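Local coordinates for protein gamma-hexachlorocyclohexane dehydrochlorinase (PDB 5KVB) that probably catalyses two successive dehydrochlorinations that turn the pollutant lindane (gamma-hexachlorocyclohexane) into a tetrachlorocyclohexadiene, at residues G105-E109 / G110-I114; L66-N69 / V70-R74; S25-L28 / I29-K33; E88-S91 / A92-N96. All blocks are in the same frame, centred on the assembly; numbering follows the deposited sequence.

Interaction 1. Residues G105-E109 / G110-I114; sequences GNLVE and GNQSI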
# COMPACT_ATOMS: atom_id res chain seq x y z
N GLY A 105 15.62 -5.39 -0.01
CA GLY A 105 16.60 -5.56 1.04
C GLY A 105 18.02 -5.80 0.59
O GLY A 105 18.29 -6.05 -0.59
N ASN A 106 18.91 -5.71 1.57
CA ASN A 106 20.34 -5.90 1.38
C ASN A 106 20.78 -7.16 2.11
O ASN A 106 20.88 -7.17 3.34
CB ASN A 106 21.10 -4.67 1.88
CG ASN A 106 20.82 -3.42 1.06
OD1 ASN A 106 20.75 -3.48 -0.17
ND2 ASN A 106 20.64 -2.29 1.73
N LEU A 107 21.00 -8.23 1.35
CA LEU A 107 21.41 -9.54 1.88
C LEU A 107 22.89 -9.55 2.25
O LEU A 107 23.72 -9.02 1.50
CB LEU A 107 21.12 -10.63 0.84
CG LEU A 107 21.08 -12.10 1.24
CD1 LEU A 107 19.87 -12.41 2.11
CD2 LEU A 107 21.08 -12.98 -0.01
N VAL A 108 23.25 -10.14 3.38
CA VAL A 108 24.66 -10.24 3.78
C VAL A 108 25.45 -11.13 2.82
O VAL A 108 26.50 -10.72 2.29
CB VAL A 108 24.80 -10.77 5.22
CG1 VAL A 108 26.27 -11.01 5.55
CG2 VAL A 108 24.20 -9.79 6.21
N GLU A 109 24.95 -12.34 2.57
CA GLU A 109 25.57 -13.28 1.64
C GLU A 109 25.73 -12.69 0.24
O GLU A 109 24.74 -12.39 -0.44
CB GLU A 109 24.74 -14.57 1.56
CG GLU A 109 25.29 -15.63 0.61
CD GLU A 109 26.61 -16.20 1.09
OE1 GLU A 109 26.85 -16.21 2.32
OE2 GLU A 109 27.42 -16.64 0.24
N GLY A 110 26.97 -12.52 -0.21
CA GLY A 110 27.24 -11.98 -1.53
C GLY A 110 27.02 -10.48 -1.70
O GLY A 110 27.16 -9.97 -2.81
N ASN A 111 26.67 -9.79 -0.62
CA ASN A 111 26.35 -8.36 -0.66
C ASN A 111 25.31 -8.00 -1.72
O ASN A 111 25.41 -6.97 -2.38
CB ASN A 111 27.62 -7.52 -0.90
CG ASN A 111 27.39 -6.03 -0.72
OD1 ASN A 111 26.76 -5.60 0.25
ND2 ASN A 111 27.88 -5.23 -1.66
N GLN A 112 24.30 -8.85 -1.87
CA GLN A 112 23.31 -8.71 -2.92
C GLN A 112 22.09 -7.92 -2.48
O GLN A 112 21.60 -8.09 -1.36
CB GLN A 112 22.83 -10.09 -3.39
CG GLN A 112 23.94 -11.02 -3.84
CD GLN A 112 23.44 -12.42 -4.10
OE1 GLN A 112 23.55 -13.30 -3.25
NE2 GLN A 112 22.87 -12.62 -5.27
N SER A 113 21.58 -7.06 -3.36
CA SER A 113 20.26 -6.49 -3.12
C SER A 113 19.22 -7.42 -3.75
O SER A 113 19.44 -7.99 -4.82
CB SER A 113 20.14 -5.08 -3.69
OG SER A 113 20.81 -4.14 -2.86
N ILE A 114 18.08 -7.55 -3.07
CA ILE A 114 17.05 -8.53 -3.42
C ILE A 114 15.67 -7.88 -3.47
O ILE A 114 15.36 -7.03 -2.63
CB ILE A 114 16.98 -9.69 -2.39
CG1 ILE A 114 18.36 -10.32 -2.16
CG2 ILE A 114 15.95 -10.75 -2.80
CD1 ILE A 114 18.88 -11.10 -3.33
O HOH W 1 23.44 -4.55 -1.43
O HOH W 2 23.82 -6.26 0.73

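Interaction 2. Residues L66-N69 / V70-R74; sequences LVNN and VVWPR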
# COMPACT_ATOMS: atom_id res chain seq x y z
N LEU A 66 12.72 -16.39 15.77
CA LEU A 66 12.83 -16.45 14.31
C LEU A 66 13.57 -15.25 13.75
O LEU A 66 14.46 -15.40 12.92
CB LEU A 66 11.43 -16.55 13.68
CG LEU A 66 11.38 -16.44 12.15
CD1 LEU A 66 12.16 -17.58 11.49
CD2 LEU A 66 9.93 -16.41 11.66
N VAL A 67 13.20 -14.04 14.17
CA VAL A 67 13.84 -12.88 13.57
C VAL A 67 15.27 -12.68 14.10
O VAL A 67 16.18 -12.39 13.33
CB VAL A 67 13.00 -11.59 13.74
CG1 VAL A 67 11.72 -11.70 12.92
CG2 VAL A 67 12.67 -11.33 15.19
N ASN A 68 15.51 -12.89 15.40
CA ASN A 68 16.87 -12.69 15.92
C ASN A 68 17.90 -13.72 15.45
O ASN A 68 19.09 -13.39 15.32
CB ASN A 68 16.85 -12.68 17.45
CG ASN A 68 16.53 -11.33 18.03
OD1 ASN A 68 17.33 -10.40 17.97
ND2 ASN A 68 15.34 -11.20 18.60
N ASN A 69 17.46 -14.95 15.21
CA ASN A 69 18.40 -16.05 14.94
C ASN A 69 18.45 -16.50 13.48
O ASN A 69 19.48 -16.98 13.01
CB ASN A 69 18.06 -17.25 15.83
CG ASN A 69 18.22 -16.94 17.30
OD1 ASN A 69 19.24 -16.41 17.73
ND2 ASN A 69 17.20 -17.27 18.09
N VAL A 70 17.34 -16.37 12.76
CA VAL A 70 17.29 -16.80 11.37
C VAL A 70 17.25 -15.62 10.40
O VAL A 70 18.06 -15.56 9.47
CB VAL A 70 16.07 -17.72 11.09
CG1 VAL A 70 16.08 -18.20 9.65
CG2 VAL A 70 16.07 -18.90 12.05
N VAL A 71 16.33 -14.68 10.60
CA VAL A 71 16.12 -13.65 9.58
C VAL A 71 17.09 -12.48 9.67
O VAL A 71 17.84 -12.23 8.72
CB VAL A 71 14.68 -13.11 9.64
CG1 VAL A 71 14.48 -12.04 8.58
CG2 VAL A 71 13.69 -14.25 9.45
N TRP A 72 17.10 -11.76 10.79
CA TRP A 72 17.92 -10.54 10.90
C TRP A 72 19.42 -10.77 10.64
O TRP A 72 20.05 -9.95 9.98
CB TRP A 72 17.71 -9.85 12.26
CG TRP A 72 16.32 -9.22 12.44
CD1 TRP A 72 15.43 -8.90 11.45
CD2 TRP A 72 15.69 -8.83 13.68
NE1 TRP A 72 14.30 -8.34 11.99
CE2 TRP A 72 14.42 -8.29 13.35
CE3 TRP A 72 16.06 -8.89 15.02
CZ2 TRP A 72 13.54 -7.81 14.32
CZ3 TRP A 72 15.18 -8.41 15.99
CH2 TRP A 72 13.93 -7.88 15.63
N PRO A 73 20.01 -11.89 11.12
CA PRO A 73 21.44 -12.05 10.79
C PRO A 73 21.72 -12.20 9.29
O PRO A 73 22.87 -11.96 8.87
CB PRO A 73 21.83 -13.33 11.53
CG PRO A 73 20.84 -13.48 12.62
CD PRO A 73 19.55 -12.92 12.07
N ARG A 74 20.73 -12.59 8.50
CA ARG A 74 20.93 -12.77 7.06
C ARG A 74 20.91 -11.45 6.29
O ARG A 74 21.32 -11.43 5.13
CB ARG A 74 19.87 -13.69 6.46
CG ARG A 74 19.93 -15.14 6.89
CD ARG A 74 18.68 -15.85 6.37
NE ARG A 74 18.70 -17.29 6.60
CZ ARG A 74 17.68 -18.09 6.33
NH1 ARG A 74 16.55 -17.59 5.82
NH2 ARG A 74 17.77 -19.39 6.56

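Interaction 3. Residues S25-L28 / I29-K33; sequences SDQL and IGVDK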
# COMPACT_ATOMS: atom_id res chain seq x y z
N SER A 25 -0.03 -4.38 10.18
CA SER A 25 1.03 -3.40 9.96
C SER A 25 2.10 -3.47 11.06
O SER A 25 3.29 -3.30 10.75
CB SER A 25 0.44 -2.00 9.86
OG SER A 25 -0.23 -1.86 8.61
N ASP A 26 1.70 -3.75 12.30
CA ASP A 26 2.65 -3.87 13.41
C ASP A 26 3.63 -5.03 13.19
O ASP A 26 4.79 -4.93 13.57
CB ASP A 26 1.92 -4.05 14.76
CG ASP A 26 1.39 -2.74 15.33
OD1 ASP A 26 1.75 -1.65 14.81
OD2 ASP A 26 0.62 -2.79 16.32
N GLN A 27 3.18 -6.11 12.54
CA GLN A 27 4.08 -7.20 12.20
C GLN A 27 5.17 -6.70 11.25
O GLN A 27 6.36 -6.93 11.48
CB GLN A 27 3.31 -8.37 11.56
CG GLN A 27 4.11 -9.71 11.49
CD GLN A 27 5.09 -9.80 10.33
OE1 GLN A 27 5.01 -9.05 9.37
NE2 GLN A 27 6.02 -10.75 10.42
N LEU A 28 4.77 -6.02 10.19
CA LEU A 28 5.73 -5.55 9.19
C LEU A 28 6.69 -4.51 9.78
O LEU A 28 7.90 -4.59 9.59
CB LEU A 28 5.00 -4.96 7.97
CG LEU A 28 4.56 -5.95 6.89
CD1 LEU A 28 3.47 -6.89 7.39
CD2 LEU A 28 4.09 -5.23 5.63
N ILE A 29 6.14 -3.53 10.49
CA ILE A 29 6.95 -2.47 11.10
C ILE A 29 7.90 -3.05 12.17
O ILE A 29 9.08 -2.69 12.23
CB ILE A 29 6.04 -1.38 11.73
CG1 ILE A 29 5.25 -0.64 10.64
CG2 ILE A 29 6.85 -0.35 12.52
CD1 ILE A 29 4.02 0.10 11.17
N GLY A 30 7.41 -3.99 12.97
CA GLY A 30 8.23 -4.59 14.01
C GLY A 30 9.41 -5.34 13.44
O GLY A 30 10.53 -5.23 13.94
N VAL A 31 9.20 -6.09 12.36
CA VAL A 31 10.30 -6.83 11.73
C VAL A 31 11.29 -5.89 11.02
O VAL A 31 12.51 -6.10 11.07
CB VAL A 31 9.75 -7.90 10.75
CG1 VAL A 31 10.87 -8.49 9.90
CG2 VAL A 31 9.03 -9.00 11.50
N ASP A 32 10.78 -4.84 10.39
CA ASP A 32 11.63 -3.91 9.63
C ASP A 32 12.46 -2.97 10.51
O ASP A 32 13.63 -2.72 10.22
CB ASP A 32 10.79 -3.05 8.68
CG ASP A 32 10.25 -3.83 7.50
OD1 ASP A 32 10.78 -4.92 7.20
OD2 ASP A 32 9.30 -3.33 6.85
N LYS A 33 11.82 -2.44 11.54
CA LYS A 33 12.45 -1.46 12.43
C LYS A 33 13.17 -2.17 13.57
O LYS A 33 13.81 -1.53 14.41
CB LYS A 33 11.41 -0.46 12.98
CG LYS A 33 11.02 0.70 12.04
CD LYS A 33 10.51 0.24 10.68
CE LYS A 33 9.95 1.41 9.88
NZ LYS A 33 9.73 1.00 8.46
O HOH W 3 8.56 -6.66 7.82

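Interaction 4. Residues E88-S91 / A92-N96; sequences EFVS and ADKVN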
# COMPACT_ATOMS: atom_id res chain seq x y z
N GLU A 88 -11.70 -11.49 5.94
CA GLU A 88 -12.99 -12.18 5.91
C GLU A 88 -13.26 -12.81 7.26
O GLU A 88 -12.38 -13.45 7.84
CB GLU A 88 -13.01 -13.26 4.83
CG GLU A 88 -12.77 -12.76 3.43
CD GLU A 88 -14.05 -12.40 2.69
OE1 GLU A 88 -15.08 -12.15 3.36
OE2 GLU A 88 -14.02 -12.36 1.44
N PHE A 89 -14.48 -12.64 7.76
CA PHE A 89 -14.86 -13.21 9.04
C PHE A 89 -15.29 -14.67 8.87
O PHE A 89 -16.30 -14.96 8.22
CB PHE A 89 -15.97 -12.36 9.68
CG PHE A 89 -15.49 -11.03 10.22
CD1 PHE A 89 -15.29 -9.96 9.37
CD2 PHE A 89 -15.20 -10.87 11.57
CE1 PHE A 89 -14.83 -8.74 9.85
CE2 PHE A 89 -14.74 -9.65 12.06
CZ PHE A 89 -14.55 -8.60 11.20
N VAL A 90 -14.51 -15.58 9.42
CA VAL A 90 -14.84 -17.00 9.43
C VAL A 90 -15.99 -17.23 10.42
O VAL A 90 -16.93 -18.00 10.17
CB VAL A 90 -13.62 -17.86 9.80
CG1 VAL A 90 -13.99 -19.34 9.89
CG2 VAL A 90 -12.50 -17.65 8.78
N SER A 91 -15.90 -16.51 11.54
CA SER A 91 -16.92 -16.46 12.58
C SER A 91 -16.81 -15.08 13.20
O SER A 91 -15.95 -14.29 12.81
CB SER A 91 -16.69 -17.55 13.63
OG SER A 91 -15.55 -17.23 14.42
N ALA A 92 -17.63 -14.78 14.20
CA ALA A 92 -17.56 -13.48 14.86
C ALA A 92 -16.21 -13.26 15.55
O ALA A 92 -15.80 -12.12 15.75
CB ALA A 92 -18.69 -13.33 15.88
N ASP A 93 -15.51 -14.35 15.89
CA ASP A 93 -14.25 -14.22 16.63
C ASP A 93 -13.03 -14.79 15.89
O ASP A 93 -12.00 -15.04 16.51
CB ASP A 93 -14.38 -14.91 18.00
CG ASP A 93 -15.46 -14.30 18.86
OD1 ASP A 93 -15.55 -13.05 18.96
OD2 ASP A 93 -16.24 -15.08 19.43
N LYS A 94 -13.16 -15.02 14.59
CA LYS A 94 -12.05 -15.54 13.81
C LYS A 94 -12.06 -14.91 12.43
O LYS A 94 -13.08 -14.94 11.73
CB LYS A 94 -12.11 -17.08 13.71
CG LYS A 94 -10.92 -17.70 12.97
CD LYS A 94 -10.94 -19.25 13.00
CE LYS A 94 -10.75 -19.79 14.41
NZ LYS A 94 -10.68 -21.29 14.46
N VAL A 95 -10.93 -14.31 12.07
CA VAL A 95 -10.79 -13.62 10.79
C VAL A 95 -9.62 -14.20 9.98
O VAL A 95 -8.54 -14.46 10.52
CB VAL A 95 -10.58 -12.10 11.02
CG1 VAL A 95 -10.12 -11.41 9.73
CG2 VAL A 95 -11.86 -11.48 11.54
N ASN A 96 -9.86 -14.43 8.69
CA ASN A 96 -8.81 -14.74 7.72
C ASN A 96 -8.32 -13.48 7.03
O ASN A 96 -9.13 -12.65 6.61
CB ASN A 96 -9.33 -15.68 6.62
CG ASN A 96 -9.41 -17.12 7.04
OD1 ASN A 96 -8.81 -17.54 8.02
ND2 ASN A 96 -10.13 -17.91 6.25

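Interaction 1. Residues G105-E109 / G110-I114
S113 OG donates to N106 OD1 over 2.8 Å, meeting the amide oxygen almost head-on, with a C=O...O angle of 168°. Both side chains rise from the same face of the hairpin, from a non-hydrogen-bonded pair. N106 has CG opposite its own carbonyl carbon (chi1 -66°), which swings the amide over to the serine; its ND2 is taken by D77, and S113 OG also accepts a hydrogen bond from the backbone N of F151. Behind this pair G105 and I114 exchange backbone bonds, G105 N to I114 O at 3.1 Å and I114 N to G105 O at 2.9 Å, and L107 N reaches Q112 O at 2.8 Å. Toward the loop, N111 N bonds V108 O at 3.1 Å. A water lies within bonding distance of both L107 O and N111 OD1. L107 CB lies 4.1 Å from I114 CG1, and both side chains touch W75. An alanine in place of N106 would probably leave S113 OG without this acceptor and D77 without the amide donor. The hairpin end is therefore closed by backbone bonds, and the N106 amide adds a side-chain tie, oxygen to S113 and nitrogen to D77, to the backbone bonds with strand 75-89.

Interaction 2. Residues L66-N69 / V70-R74
L66 O is gripped by two successive amides, V70 N at 3.0 Å and V71 N at 3.1 Å. The V71 donor lies in the carbonyl plane, whereas V70 N sits well above it, 38° out. One residue further along, W72 N bonds V67 O at 2.8 Å, again to the carbonyl five residues back, so the helix widens here into a pi-type turn. That spacing brings the indole of W72 back alongside V67. V67 CB stands 3.6 Å from W72 CE2, and CG2 makes a CH-pi contact over the six-membered ring, 3.7 Å from its centroid; with chi1 at -68°, CG2 is wedged between the backbone N and carbonyl carbon, facing the indole. At the ring's edge N68 OD1 approaches CZ3 to 3.5 Å, the amide turned 81° from the ring plane, while its ND2 is held by E36. W72 NE1 bonds V31 O of helix 10-33, and R34 makes a cation-pi contact with the ring. On the helix's other flank L66 CD1 packs on V70 CB at 3.9 Å. Replacing W72 with an alanine would probably leave V31 O without its indole donor and open a gap beside V67. The pi-type turn lies in the C-terminal part of helix 59-71, in the SnoaL-like domain of the NTF2 clan, close to the putative active-site residues D32 and H80.

Interaction 3. Residues S25-L28 / I29-K33
I29 N reaches back to S25 O in a nearly straight bond of 2.9 Å (174° at the hydrogen). The isoleucine side chain lies along that same carbonyl: with CG1 opposite its own carbonyl carbon (chi1 -66°), CG1 comes to 3.3 Å from S25 O, and CD1 runs on toward S25 CB. G30 follows, its N bonded to D26 O at 2.8 Å. V31 N takes Q27 O, and V31 CG2 packs beside the glutamine amide, 3.6 Å from Q27 NE2, the two side chains running the same way. Q27 bends at chi2 (-80°), which brings its amide alongside the valine. D32 N donates to L28 O at 3.0 Å, and a water that gives a 2.8 Å bond to the same oxygen bonds weakly to D32 OD1. The carboxylate's main partner is H80 ND1, consistent with the active-site roles inferred for D32 and H80 from a close relative. This is regular alpha-helix, the last turns of helix 10-33, buried between strands and another chain. Q27 and V31 face W49 of strand 47-51 and D32 lies against strand 75-89, while D26 forms salt bridges with R38 and with R86 of the second subunit, and K33 pairs with D100 of that same second subunit.

Interaction 4. Residues E88-S91 / A92-N96
The F89 ring carries V95 CG2 over one face, offset toward the rim: the methyl lies 3.7 Å from the ring centroid, 25° off the normal, in a CH-pi contact, and its closest ring atom is F89 CD2 at 3.4 Å. At the edge, in the ring plane, sits S91 O. F89 and V95 form a non-hydrogen-bonded antiparallel pair, flanked by E88 and N96, whose backbones bond both ways, N96 N to E88 O at 2.8 Å. Beyond F89 the register slips. V90 N at 2.8 Å and S91 N at 3.2 Å both donate to K94 O, the latter on a lone pair, which makes a classic beta bulge. A type I turn from S91 to K94 then reverses the chain. S91 OG, set between its backbone N and carbonyl carbon (chi1 71°), accepts from D93 N at 3.2 Å inside the turn. On the face away from the phenyl ring V90 CG2 touches the N96 amide, 3.5 Å from ND2. This surface hairpin joins strands 75-89 and 94-107. F89 rests on R13, S16 and R17 of helix 10-33, V95 reaches I20 of that helix, and the turn is bound to strand 113-127 by the D93 salt bridge with R126.

All four contacts are local and follow in series, none enclosing or crossing another. From the N terminus, interaction 3 comes first, in the last turns of helix 10-33. Interaction 2 lies late in helix 59-71 and touches interaction 3: the W72 indole bonds V31 O, joining the two helices. Interaction 4 closes the tight turn between strands 75-89 and 94-107, and interaction 1 the loop between 94-107 and 113-127. These two hairpins share strand 94-107 but lie on opposite sides of the chain's centre, their centres about 38 Å apart. Interaction 1 meets interaction 2 where V108 N probably bonds R74 O, linking the region after the helix to the sheet.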